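Ribonucleoside-diphosphate reductase subunit beta (Clostridium botulinum, PDB 6ZJK) serves as the iron-binding small subunit of a ribonucleotide reductase, which converts ribonucleoside diphosphates to 2'-deoxyribonucleoside diphosphates, probably by housing the radical-generating metal site. Local coordinates at residues M328-I331 / D332-K336. Numbering follows the deposited sequence.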
ATOM      1  N   MET A 328      17.976 -29.565  -4.480  1.00 52.81           N
ATOM      2  CA  MET A 328      17.162 -29.763  -3.282  0.61 50.83           C
ATOM      3  C   MET A 328      15.693 -29.900  -3.687  1.00 49.97           C
ATOM      4  O   MET A 328      14.841 -29.109  -3.293  1.00 50.05           O
ATOM      5  CB  MET A 328      17.295 -28.599  -2.300  0.61 51.97           C
ATOM      6  CG  MET A 328      18.698 -28.188  -1.923  0.61 52.23           C
ATOM      7  SD  MET A 328      18.624 -26.792  -0.782  0.61 59.81           S
ATOM      8  CE  MET A 328      17.797 -27.532   0.625  0.61 56.13           C
ATOM      9  N   GLU A 329      15.377 -30.922  -4.484  1.00 50.16           N
ATOM     10  CA  GLU A 329      14.061 -31.019  -5.113  1.00 53.26           C
ATOM     11  C   GLU A 329      12.910 -31.071  -4.105  1.00 47.22           C
ATOM     12  O   GLU A 329      11.780 -30.694  -4.452  1.00 46.26           O
ATOM     13  CB  GLU A 329      14.016 -32.215  -6.067  1.00 49.89           C
ATOM     14  CG  GLU A 329      12.774 -32.164  -6.920  1.00 59.49           C
ATOM     15  CD  GLU A 329      12.982 -32.695  -8.313  1.00 72.55           C
ATOM     16  OE1 GLU A 329      14.150 -32.752  -8.765  1.00 73.08           O
ATOM     17  OE2 GLU A 329      11.964 -33.011  -8.968  1.00 77.72           O
ATOM     18  N   TRP A 330      13.173 -31.600  -2.903  1.00 44.86           N
ATOM     19  CA  TRP A 330      12.117 -31.760  -1.909  1.00 46.53           C
ATOM     20  C   TRP A 330      11.469 -30.438  -1.526  1.00 38.94           C
ATOM     21  O   TRP A 330      10.320 -30.443  -1.079  1.00 38.55           O
ATOM     22  CB  TRP A 330      12.672 -32.435  -0.649  1.00 45.49           C
ATOM     23  CG  TRP A 330      13.728 -31.616   0.051  1.00 47.24           C
ATOM     24  CD1 TRP A 330      15.087 -31.677  -0.146  1.00 48.97           C
ATOM     25  CD2 TRP A 330      13.514 -30.615   1.059  1.00 47.78           C
ATOM     26  NE1 TRP A 330      15.723 -30.770   0.677  1.00 48.83           N
ATOM     27  CE2 TRP A 330      14.781 -30.108   1.425  1.00 49.05           C
ATOM     28  CE3 TRP A 330      12.374 -30.089   1.678  1.00 47.14           C
ATOM     29  CZ2 TRP A 330      14.942 -29.109   2.391  1.00 44.68           C
ATOM     30  CZ3 TRP A 330      12.536 -29.090   2.653  1.00 44.67           C
ATOM     31  CH2 TRP A 330      13.808 -28.612   2.988  1.00 43.57           C
ATOM     32  N   ILE A 331      12.170 -29.313  -1.701  1.00 41.44           N
ATOM     33  CA  ILE A 331      11.654 -28.005  -1.290  1.00 43.03           C
ATOM     34  C   ILE A 331      10.363 -27.651  -2.029  1.00 48.40           C
ATOM     35  O   ILE A 331       9.462 -27.006  -1.468  1.00 43.50           O
ATOM     36  CB  ILE A 331      12.725 -26.922  -1.512  1.00 45.76           C
ATOM     37  CG1 ILE A 331      13.789 -26.975  -0.426  1.00 50.49           C
ATOM     38  CG2 ILE A 331      12.117 -25.536  -1.457  1.00 53.46           C
ATOM     39  CD1 ILE A 331      14.833 -25.894  -0.591  1.00 53.47           C
ATOM     40  N   ASP A 332      10.264 -28.021  -3.310  1.00 42.20           N
ATOM     41  CA  ASP A 332       9.138 -27.558  -4.117  1.00 43.87           C
ATOM     42  C   ASP A 332       7.816 -28.073  -3.567  1.00 44.06           C
ATOM     43  O   ASP A 332       6.866 -27.304  -3.394  1.00 47.82           O
ATOM     44  CB  ASP A 332       9.326 -27.974  -5.579  1.00 52.58           C
ATOM     45  CG  ASP A 332      10.482 -27.248  -6.226  1.00 57.47           C
ATOM     46  OD1 ASP A 332      11.078 -26.379  -5.540  1.00 62.89           O
ATOM     47  OD2 ASP A 332      10.772 -27.503  -7.413  1.00 60.34           O
ATOM     48  N   GLY A 333       7.751 -29.364  -3.240  1.00 43.68           N
ATOM     49  CA  GLY A 333       6.539 -29.900  -2.645  1.00 40.36           C
ATOM     50  C   GLY A 333       6.360 -29.439  -1.205  1.00 45.04           C
ATOM     51  O   GLY A 333       5.236 -29.198  -0.759  1.00 43.66           O
ATOM     52  N   PHE A 334       7.466 -29.300  -0.466  1.00 36.91           N
ATOM     53  CA  PHE A 334       7.388 -28.933   0.944  1.00 43.86           C
ATOM     54  C   PHE A 334       6.817 -27.529   1.134  1.00 42.90           C
ATOM     55  O   PHE A 334       6.023 -27.299   2.046  1.00 42.84           O
ATOM     56  CB  PHE A 334       8.774 -29.036   1.587  1.00 38.38           C
ATOM     57  CG  PHE A 334       8.751 -28.960   3.087  1.00 44.56           C
ATOM     58  CD1 PHE A 334       8.817 -27.732   3.736  1.00 43.51           C
ATOM     59  CD2 PHE A 334       8.680 -30.121   3.850  1.00 45.40           C
ATOM     60  CE1 PHE A 334       8.798 -27.659   5.127  1.00 46.48           C
ATOM     61  CE2 PHE A 334       8.650 -30.054   5.240  1.00 46.23           C
ATOM     62  CZ  PHE A 334       8.726 -28.825   5.879  1.00 44.01           C
ATOM     63  N   SER A 335       7.199 -26.583   0.274  1.00 42.60           N
ATOM     64  CA  SER A 335       6.797 -25.189   0.422  1.00 41.61           C
ATOM     65  C   SER A 335       5.320 -24.939   0.117  1.00 47.87           C
ATOM     66  O   SER A 335       4.837 -23.831   0.371  1.00 43.25           O
ATOM     67  CB  SER A 335       7.663 -24.319  -0.486  1.00 44.16           C
ATOM     68  OG  SER A 335       7.363 -24.571  -1.862  1.00 50.11           O
ATOM     69  N   LYS A 336       4.598 -25.927  -0.405  1.00 47.07           N
ATOM     70  CA  LYS A 336       3.216 -25.727  -0.824  1.00 50.29           C
ATOM     71  C   LYS A 336       2.254 -25.811   0.355  1.00 50.13           C
ATOM     72  O   LYS A 336       2.534 -26.449   1.371  1.00 57.31           O
ATOM     73  CB  LYS A 336       2.823 -26.764  -1.874  1.00 51.63           C
ATOM     74  CG  LYS A 336       2.847 -26.250  -3.290  1.00 54.15           C
ATOM     75  CD  LYS A 336       4.170 -25.584  -3.634  1.00 54.92           C
ATOM     76  CE  LYS A 336       4.252 -25.209  -5.116  1.00 61.12           C
ATOM     77  NZ  LYS A 336       5.621 -24.718  -5.462  1.00 57.67           N
TER
HETATM   78  O   HOH W   1       9.209 -31.640  -4.262  1.00 41.23           O
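W330 turns the edge of its six-membered ring toward the face of F334, a T-shaped pair one helical turn apart, with planes at 83° and centroids 5.5 Å from each other. The two side chains leave the helix side by side and point the same way. W330 CZ3 sits over the phenyl face, 3.8 Å from F334 CG, while F334 CB meets W330 CE3, also at 3.8 Å, near the indole plane. W330 CG lies between its own backbone N and carbonyl carbon (chi1 63°), and with the ring then turned about CB-CG (chi2 -92°) the benzo half faces F334; F334 CG, anti to its N, sends the phenyl out alongside the indole. I331 CG1 lies above one indole face, offset toward the rim. The two aromatic residues are also joined along the backbone by the bond from F334 N to W330 O (3.1 Å), which lies in the carbonyl plane, and S335 N binds I331 O in the same i to i+4 pattern at 2.9 Å.

This short helix, 330-334, lies near the C-terminal end of the modelled chain, packed on the largely helical body of the ribonucleotide reductase small-subunit fold. W330 and F334 both touch helix 190-220, and each ring also has a cation-pi partner, R220 for W330 and K232 for F334. I331, the buried member, reaches S213 and Y302.

On the N-terminal side the bonding is looser: D332 N approaches E329 O at 3.3 Å from well above the carbonyl plane. A water donates to the same E329 O (2.7 Å) and accepts from G333 N (2.9 Å), bridging the two where a direct i to i+4 bond would otherwise run.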